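Local coordinates for enoyl-CoA hydratase/isomerase (PDB 4KPK), which probably acts on acyl-CoA substrates as a hydratase or isomerase of the crotonase family, its exact reaction not being established, at residues 86-97 with 136-146; 147-155 with 181-189. All blocks are in the same frame, centred on the assembly; numbering follows the deposited sequence.

Along the chain, strand 86-91 comes first and runs on into the loop that ends at Ser97; a largely helical excursion then leads back to strand 137-141, and contact 1 closes that loop by laying the two strands side by side. Without a break the chain passes from 136-146 into helix 148-155, which contact 2 pairs with 181-189 after a second excursion with two short strands. The contacts therefore follow one another, neither nested nor crossed, with centres about 14 Å apart. They also touch: Ile153 CD1 lies 3.5 Å from Val141 CG2, and Ala149 packs on Phe96. Together they tie the central sheet to the helices that meet the other subunits.

Contact 1. Residues 86-97 with 136-146; sequences ILLLKANGKNFS and PTITLVQGAAF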
loop_
_atom_site.group_PDB
_atom_site.type_symbol
_atom_site.label_atom_id
_atom_site.label_comp_id
_atom_site.label_asym_id
_atom_site.label_seq_id
_atom_site.Cartn_x
_atom_site.Cartn_y
_atom_site.Cartn_z
ATOM N N ILE A 86 -6.113 22.719 14.981
ATOM C CA ILE A 86 -5.134 21.682 14.845
ATOM C C ILE A 86 -4.990 21.091 16.236
ATOM O O ILE A 86 -5.158 21.813 17.205
ATOM C CB ILE A 86 -3.765 22.316 14.442
ATOM C CG1 ILE A 86 -3.735 22.635 12.945
ATOM C CG2 ILE A 86 -2.575 21.448 14.808
ATOM C CD1 ILE A 86 -2.602 23.593 12.614
ATOM N N LEU A 87 -4.672 19.783 16.306
ATOM C CA LEU A 87 -4.331 19.079 17.539
ATOM C C LEU A 87 -2.935 18.507 17.378
ATOM O O LEU A 87 -2.683 17.710 16.474
ATOM C CB LEU A 87 -5.270 17.898 17.834
ATOM C CG LEU A 87 -4.806 17.112 19.076
ATOM C CD1 LEU A 87 -4.834 17.954 20.361
ATOM C CD2 LEU A 87 -5.536 15.819 19.253
ATOM N N LEU A 88 -2.051 18.915 18.278
ATOM C CA LEU A 88 -0.688 18.458 18.340
ATOM C C LEU A 88 -0.567 17.484 19.535
ATOM O O LEU A 88 -0.951 17.820 20.666
ATOM C CB LEU A 88 0.203 19.710 18.508
ATOM C CG LEU A 88 1.656 19.583 18.096
ATOM C CD1 LEU A 88 2.438 20.892 18.273
ATOM C CD2 LEU A 88 2.282 18.517 18.952
ATOM N N LEU A 89 -0.065 16.270 19.285
ATOM C CA LEU A 89 0.284 15.317 20.353
ATOM C C LEU A 89 1.801 15.229 20.552
ATOM O O LEU A 89 2.538 15.022 19.580
ATOM C CB LEU A 89 -0.168 13.894 20.079
ATOM C CG LEU A 89 -1.634 13.518 19.948
ATOM C CD1 LEU A 89 -2.236 14.179 18.685
ATOM C CD2 LEU A 89 -1.741 11.990 19.891
ATOM N N LYS A 90 2.233 15.299 21.810
ATOM C CA LYS A 90 3.662 15.355 22.213
ATOM C C LYS A 90 3.737 14.653 23.552
ATOM O O LYS A 90 2.691 14.327 24.143
ATOM C CB LYS A 90 4.097 16.748 22.551
ATOM C CG LYS A 90 4.074 17.746 21.480
ATOM C CD LYS A 90 3.825 19.151 22.042
ATOM C CE LYS A 90 4.679 19.494 23.233
ATOM N NZ LYS A 90 4.830 20.983 23.354
ATOM N N ALA A 91 4.931 14.546 24.086
ATOM C CA ALA A 91 5.176 13.905 25.393
ATOM C C ALA A 91 6.398 14.553 26.073
ATOM O O ALA A 91 7.333 14.965 25.377
ATOM C CB ALA A 91 5.465 12.448 25.179
ATOM N N ASN A 92 6.379 14.631 27.404
ATOM C CA ASN A 92 7.498 15.104 28.173
ATOM C C ASN A 92 8.421 13.949 28.493
ATOM O O ASN A 92 8.014 12.772 28.483
ATOM C CB ASN A 92 7.074 15.829 29.456
ATOM C CG ASN A 92 6.173 17.018 29.169
ATOM O OD1 ASN A 92 6.302 17.693 28.143
ATOM N ND2 ASN A 92 5.197 17.230 30.031
ATOM N N GLY A 93 9.696 14.313 28.727
ATOM C CA GLY A 93 10.743 13.340 29.132
ATOM C C GLY A 93 11.465 12.830 27.929
ATOM O O GLY A 93 11.261 13.332 26.823
ATOM N N LYS A 94 12.302 11.826 28.124
ATOM C CA LYS A 94 13.149 11.292 27.058
ATOM C C LYS A 94 12.437 10.310 26.106
ATOM O O LYS A 94 12.941 10.047 25.028
ATOM C CB LYS A 94 14.344 10.549 27.673
ATOM C CG LYS A 94 15.080 11.343 28.724
ATOM C CD LYS A 94 15.995 12.361 28.087
ATOM C CE LYS A 94 17.264 11.676 27.610
ATOM N NZ LYS A 94 17.957 12.486 26.568
ATOM N N ASN A 95 11.278 9.785 26.516
ATOM C CA ASN A 95 10.596 8.727 25.821
ATOM C C ASN A 95 9.102 9.040 25.653
ATOM O O ASN A 95 8.414 9.432 26.572
ATOM C CB ASN A 95 10.777 7.397 26.584
ATOM C CG ASN A 95 12.233 6.907 26.613
ATOM O OD1 ASN A 95 12.820 6.795 27.683
ATOM N ND2 ASN A 95 12.829 6.660 25.448
ATOM N N PHE A 96 8.600 8.768 24.471
ATOM C CA PHE A 96 7.232 9.078 24.132
ATOM C C PHE A 96 6.224 8.166 24.952
ATOM O O PHE A 96 5.430 8.685 25.688
ATOM C CB PHE A 96 7.060 8.973 22.598
ATOM C CG PHE A 96 5.674 9.343 22.134
ATOM C CD1 PHE A 96 5.364 10.666 21.837
ATOM C CD2 PHE A 96 4.675 8.351 22.022
ATOM C CE1 PHE A 96 4.094 11.032 21.423
ATOM C CE2 PHE A 96 3.384 8.702 21.616
ATOM C CZ PHE A 96 3.092 10.044 21.291
ATOM N N SER A 97 6.335 6.840 24.860
ATOM C CA SER A 97 5.718 5.909 25.828
ATOM C C SER A 97 6.559 4.660 25.784
ATOM O O SER A 97 6.852 4.157 24.695
ATOM C CB SER A 97 4.238 5.554 25.452
ATOM O OG SER A 97 3.683 4.550 26.345
ATOM N N PRO A 136 -6.740 18.342 11.531
ATOM C CA PRO A 136 -5.412 17.770 11.350
ATOM C C PRO A 136 -4.757 17.531 12.667
ATOM O O PRO A 136 -4.862 18.364 13.553
ATOM C CB PRO A 136 -4.642 18.859 10.573
ATOM C CG PRO A 136 -5.394 20.114 10.788
ATOM C CD PRO A 136 -6.819 19.725 11.032
ATOM N N THR A 137 -4.151 16.353 12.796
ATOM C CA THR A 137 -3.385 15.935 13.963
ATOM C C THR A 137 -1.902 15.748 13.561
ATOM O O THR A 137 -1.622 15.202 12.538
ATOM C CB THR A 137 -3.935 14.636 14.522
ATOM O OG1 THR A 137 -3.947 13.628 13.483
ATOM C CG2 THR A 137 -5.371 14.839 14.999
ATOM N N ILE A 138 -0.992 16.194 14.412
ATOM C CA ILE A 138 0.481 16.083 14.243
ATOM C C ILE A 138 0.953 15.420 15.519
ATOM O O ILE A 138 0.678 15.936 16.591
ATOM C CB ILE A 138 1.157 17.485 14.144
ATOM C CG1 ILE A 138 0.521 18.240 12.980
ATOM C CG2 ILE A 138 2.698 17.380 13.882
ATOM C CD1 ILE A 138 0.882 19.657 12.855
ATOM N N THR A 139 1.630 14.279 15.404
ATOM C CA THR A 139 2.334 13.654 16.528
ATOM C C THR A 139 3.901 13.804 16.443
ATOM O O THR A 139 4.515 13.515 15.425
ATOM C CB THR A 139 1.880 12.186 16.662
ATOM O OG1 THR A 139 0.459 12.191 16.892
ATOM C CG2 THR A 139 2.548 11.437 17.827
ATOM N N LEU A 140 4.507 14.257 17.549
ATOM C CA LEU A 140 5.954 14.473 17.707
ATOM C C LEU A 140 6.568 13.438 18.665
ATOM O O LEU A 140 6.279 13.423 19.840
ATOM C CB LEU A 140 6.205 15.857 18.274
ATOM C CG LEU A 140 5.552 17.089 17.638
ATOM C CD1 LEU A 140 6.023 18.373 18.339
ATOM C CD2 LEU A 140 5.893 17.094 16.159
ATOM N N VAL A 141 7.393 12.548 18.156
ATOM C CA VAL A 141 7.792 11.361 18.896
ATOM C C VAL A 141 9.308 11.386 19.200
ATOM O O VAL A 141 10.076 11.391 18.274
ATOM C CB VAL A 141 7.509 10.074 18.097
ATOM C CG1 VAL A 141 7.934 8.847 18.884
ATOM C CG2 VAL A 141 6.033 9.968 17.684
ATOM N N GLN A 142 9.678 11.503 20.474
ATOM C CA GLN A 142 11.078 11.427 20.955
ATOM C C GLN A 142 11.289 10.049 21.589
ATOM O O GLN A 142 10.334 9.457 22.176
ATOM C CB GLN A 142 11.390 12.585 21.953
ATOM C CG GLN A 142 11.006 12.401 23.425
ATOM C CD GLN A 142 9.475 12.454 23.724
ATOM O OE1 GLN A 142 8.633 12.399 22.831
ATOM N NE2 GLN A 142 9.134 12.517 24.998
ATOM N N GLY A 143 12.506 9.501 21.428
ATOM C CA GLY A 143 12.832 8.137 21.877
ATOM C C GLY A 143 11.796 7.000 21.728
ATOM O O GLY A 143 11.163 6.814 20.690
ATOM N N ALA A 144 11.644 6.203 22.774
ATOM C CA ALA A 144 10.822 4.985 22.700
ATOM C C ALA A 144 9.374 5.352 22.504
ATOM O O ALA A 144 8.881 6.284 23.112
ATOM C CB ALA A 144 10.980 4.142 23.954
ATOM N N ALA A 145 8.727 4.624 21.594
ATOM C CA ALA A 145 7.270 4.733 21.372
ATOM C C ALA A 145 6.726 3.352 21.189
ATOM O O ALA A 145 6.552 2.921 20.053
ATOM C CB ALA A 145 7.006 5.571 20.135
ATOM N N PHE A 146 6.593 2.625 22.297
ATOM C CA PHE A 146 6.280 1.198 22.275
ATOM C C PHE A 146 4.757 1.037 22.590
ATOM O O PHE A 146 4.131 1.973 23.095
ATOM C CB PHE A 146 7.134 0.446 23.316
ATOM C CG PHE A 146 8.639 0.486 23.050
ATOM C CD1 PHE A 146 9.160 0.485 21.759
ATOM C CD2 PHE A 146 9.540 0.480 24.116
ATOM C CE1 PHE A 146 10.538 0.508 21.536
ATOM C CE2 PHE A 146 10.906 0.486 23.887
ATOM C CZ PHE A 146 11.404 0.512 22.598
HETATM O O HOH W 1 7.117 14.549 22.024
#
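Two neighbouring parallel strands of the crotonase-fold sheet, 86-91 and 137-141, pair here through Leu87, Leu88 and Leu89 against Thr137, Ile138 and Thr139. The ladder runs from Leu87 N, bonded to Pro136 O, to Leu140 N, bonded to Leu89 O at 2.9 Å. On one face Leu88 CD2 meets Leu140 CD1 at 3.8 Å, and Lys90 CG lies alongside the same methyl; on the other, Thr139 OG1 rests against the Leu89 side chain while its hydrogen bond goes to Ser156. Beyond the strands the backbones part, and Gln142 spans the gap. Its CG sits between backbone N and carbonyl carbon (chi1 84°) and the chain folds at chi2, carrying the amide to the loop after Ala91. NE2 donates to Gly93 O at 2.9 Å, from above that carbonyl's plane, while OE1 lies 2.8 Å from water 1, which accepts from Ala91 N and also lies near Leu140 O. OE1 also lies in the plane of the Phe96 ring, at its edge, with amide and ring nearly perpendicular (84°). A leucine in place of Gln142 would probably leave Gly93 O and the water without this partner, freeing the loop to shift. Phe96 CB lies 3.8 Å from Val141 CG1, and Val141 CG2 stands over one ring face. A second, short pairing follows, where Phe146 N donates to Ser97 O at 2.9 Å. Strand 49-54 flanks 86-91 on its far edge, helix 222-235 packs on Ile86, Pro136 and Ile138, and helix 148-155 packs against Phe96 and Val141.

Contact 2. Residues 147-155 with 181-189; sequences GGALGLICC and ISPYVTRAM
Cys154 points from helix 148-155 toward helix 182-189. CB lies 3.5 Å from Tyr184 O and near Tyr184 CB, resting on the backbone of the second helix. SG, anti to its own carbonyl carbon (chi1 -65°), reaches Ala188 CB at 3.7 Å and also touches Val185 CA and CG2, so the sulfur lies against two residues, Val185 and Ala188, that are nearly one turn apart on helix 182-189. Cys155, next in the chain, turns its sulfur onto a face of the Tyr184 ring, 3.8 Å from the centroid and 26° off the normal, displaced toward CG and CD1: a sulfur-aromatic contact. Pro183 CB lies over the rim of the opposite face. Midway along helix 148-155, Gly151 lets the chains come close: Ile181 CG2 sits 3.7 Å from Gly151 CA, where a CB on Gly151 would be likely to collide with that methyl. Leu150 CG and Val185 CG2 meet at 4.1 Å, their side chains crossing at about a right angle. The polar link is Arg187, whose chain runs out extended as far as CD and then bends at chi3, bringing NH2 to Cys154 O at 3.3 Å, a long bond with the oxygen in the guanidinium plane. Its charge is met by salt bridges from NH1 to Glu252 and from NH2 to Asp131, which probably hold the group in place. Tyr184 and Pro183 pack on Ile256 of the second subunit, and Cys154 and Ala188 on Arg192 of the third. The short helix axes pass 8.3 Å apart at 56°, an oblique helix-helix packing with Gly151 at the close point that joins the crotonase-fold core to the contacts between subunits.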
loop_
_atom_site.group_PDB
_atom_site.type_symbol
_atom_site.label_atom_id
_atom_site.label_comp_id
_atom_site.label_asym_id
_atom_site.label_seq_id
_atom_site.Cartn_x
_atom_site.Cartn_y
_atom_site.Cartn_z
ATOM N N GLY A 147 4.197 -0.127 22.281
ATOM C CA GLY A 147 2.807 -0.487 22.674
ATOM C C GLY A 147 1.762 0.364 21.939
ATOM O O GLY A 147 1.910 0.628 20.744
ATOM N N GLY A 148 0.720 0.816 22.652
ATOM C CA GLY A 148 -0.392 1.575 22.037
ATOM C C GLY A 148 0.032 2.893 21.384
ATOM O O GLY A 148 -0.745 3.484 20.586
ATOM N N ALA A 149 1.257 3.361 21.732
ATOM C CA ALA A 149 1.825 4.608 21.197
ATOM C C ALA A 149 2.006 4.540 19.713
ATOM O O ALA A 149 1.699 5.470 19.002
ATOM C CB ALA A 149 3.168 4.926 21.859
ATOM N N LEU A 150 2.477 3.408 19.229
ATOM C CA LEU A 150 2.538 3.209 17.819
ATOM C C LEU A 150 1.173 3.377 17.162
ATOM O O LEU A 150 1.109 3.945 16.062
ATOM C CB LEU A 150 3.105 1.858 17.529
ATOM C CG LEU A 150 3.434 1.582 16.065
ATOM C CD1 LEU A 150 4.375 2.608 15.471
ATOM C CD2 LEU A 150 4.042 0.192 16.013
ATOM N N GLY A 151 0.088 2.949 17.825
ATOM C CA GLY A 151 -1.266 3.138 17.262
ATOM C C GLY A 151 -1.618 4.602 17.159
ATOM O O GLY A 151 -2.023 5.123 16.130
ATOM N N LEU A 152 -1.433 5.322 18.224
ATOM C CA LEU A 152 -1.599 6.748 18.117
ATOM C C LEU A 152 -0.838 7.357 16.979
ATOM O O LEU A 152 -1.357 8.221 16.288
ATOM C CB LEU A 152 -1.145 7.455 19.402
ATOM C CG LEU A 152 -1.890 7.004 20.690
ATOM C CD1 LEU A 152 -1.271 7.762 21.830
ATOM C CD2 LEU A 152 -3.404 7.191 20.661
ATOM N N ILE A 153 0.422 6.990 16.815
ATOM C CA ILE A 153 1.220 7.576 15.734
ATOM C C ILE A 153 0.613 7.223 14.391
ATOM O O ILE A 153 0.387 8.064 13.552
ATOM C CB ILE A 153 2.664 7.047 15.783
ATOM C CG1 ILE A 153 3.331 7.624 17.003
ATOM C CG2 ILE A 153 3.364 7.362 14.468
ATOM C CD1 ILE A 153 4.497 6.803 17.481
ATOM N N CYS A 154 0.285 5.963 14.216
ATOM C CA CYS A 154 -0.451 5.538 13.032
ATOM C C CYS A 154 -1.841 6.099 12.838
ATOM O O CYS A 154 -2.340 6.034 11.722
ATOM C CB CYS A 154 -0.454 4.026 12.917
ATOM S SG CYS A 154 1.274 3.579 12.652
ATOM N N CYS A 155 -2.424 6.696 13.875
ATOM C CA CYS A 155 -3.728 7.340 13.788
ATOM C C CYS A 155 -3.613 8.823 13.440
ATOM O O CYS A 155 -4.600 9.452 13.070
ATOM C CB CYS A 155 -4.508 7.130 15.089
ATOM S SG CYS A 155 -5.161 5.468 15.200
ATOM N N ILE A 181 -4.553 -1.990 17.751
ATOM C CA ILE A 181 -3.841 -1.013 16.926
ATOM C C ILE A 181 -3.586 -1.450 15.479
ATOM O O ILE A 181 -3.249 -0.600 14.606
ATOM C CB ILE A 181 -2.500 -0.588 17.578
ATOM C CG1 ILE A 181 -1.548 -1.773 17.837
ATOM C CG2 ILE A 181 -2.778 0.125 18.873
ATOM C CD1 ILE A 181 -0.085 -1.316 17.982
ATOM N N SER A 182 -3.782 -2.749 15.223
ATOM C CA SER A 182 -3.348 -3.367 13.963
ATOM C C SER A 182 -3.973 -2.798 12.728
ATOM O O SER A 182 -3.369 -2.873 11.688
ATOM C CB SER A 182 -3.495 -4.894 13.992
ATOM O OG SER A 182 -4.826 -5.344 14.283
ATOM N N PRO A 183 -5.209 -2.259 12.821
ATOM C CA PRO A 183 -5.806 -1.771 11.588
ATOM C C PRO A 183 -5.105 -0.523 11.113
ATOM O O PRO A 183 -4.906 -0.316 9.932
ATOM C CB PRO A 183 -7.328 -1.508 11.974
ATOM C CG PRO A 183 -7.588 -2.309 13.208
ATOM C CD PRO A 183 -6.231 -2.519 13.879
ATOM N N TYR A 184 -4.760 0.328 12.056
ATOM C CA TYR A 184 -4.136 1.589 11.795
ATOM C C TYR A 184 -2.683 1.367 11.462
ATOM O O TYR A 184 -2.113 2.016 10.611
ATOM C CB TYR A 184 -4.303 2.479 13.042
ATOM C CG TYR A 184 -5.757 2.520 13.453
ATOM C CD1 TYR A 184 -6.661 3.338 12.790
ATOM C CD2 TYR A 184 -6.236 1.724 14.470
ATOM C CE1 TYR A 184 -8.042 3.352 13.154
ATOM C CE2 TYR A 184 -7.606 1.713 14.809
ATOM C CZ TYR A 184 -8.498 2.532 14.173
ATOM O OH TYR A 184 -9.876 2.535 14.527
ATOM N N VAL A 185 -2.071 0.421 12.130
ATOM C CA VAL A 185 -0.635 0.232 11.931
ATOM C C VAL A 185 -0.415 -0.363 10.562
ATOM O O VAL A 185 0.502 0.044 9.862
ATOM C CB VAL A 185 -0.021 -0.603 13.036
ATOM C CG1 VAL A 185 1.349 -1.152 12.650
ATOM C CG2 VAL A 185 0.041 0.225 14.310
ATOM N N THR A 186 -1.309 -1.279 10.177
ATOM C CA THR A 186 -1.280 -1.937 8.882
ATOM C C THR A 186 -1.549 -0.973 7.739
ATOM O O THR A 186 -0.892 -1.013 6.660
ATOM C CB THR A 186 -2.252 -3.150 8.876
ATOM O OG1 THR A 186 -1.884 -3.998 9.940
ATOM C CG2 THR A 186 -2.123 -3.963 7.624
ATOM N N ARG A 187 -2.487 -0.085 7.956
ATOM C CA ARG A 187 -2.731 0.941 6.973
ATOM C C ARG A 187 -1.440 1.768 6.733
ATOM O O ARG A 187 -1.130 2.138 5.603
ATOM C CB ARG A 187 -3.832 1.879 7.439
ATOM C CG ARG A 187 -4.386 2.756 6.357
ATOM C CD ARG A 187 -5.390 3.743 6.892
ATOM N NE ARG A 187 -4.936 4.279 8.137
ATOM C CZ ARG A 187 -5.689 4.913 9.030
ATOM N NH1 ARG A 187 -6.975 5.065 8.824
ATOM N NH2 ARG A 187 -5.125 5.411 10.142
ATOM N N ALA A 188 -0.710 2.065 7.788
ATOM C CA ALA A 188 0.448 2.941 7.657
ATOM C C ALA A 188 1.607 2.270 6.973
ATOM O O ALA A 188 2.078 2.749 5.986
ATOM C CB ALA A 188 0.855 3.408 9.024
HETATM N N MSE A 189 2.031 1.135 7.499
HETATM C CA MSE A 189 3.255 0.451 7.065
HETATM C C MSE A 189 3.052 -0.616 6.014
HETATM O O MSE A 189 4.012 -1.021 5.349
HETATM C CB MSE A 189 3.920 -0.129 8.297
HETATM C CG MSE A 189 3.472 -1.532 8.679
HETATM SE SE MSE A 189 4.424 -2.273 10.269
HETATM C CE MSE A 189 6.292 -1.734 10.045
#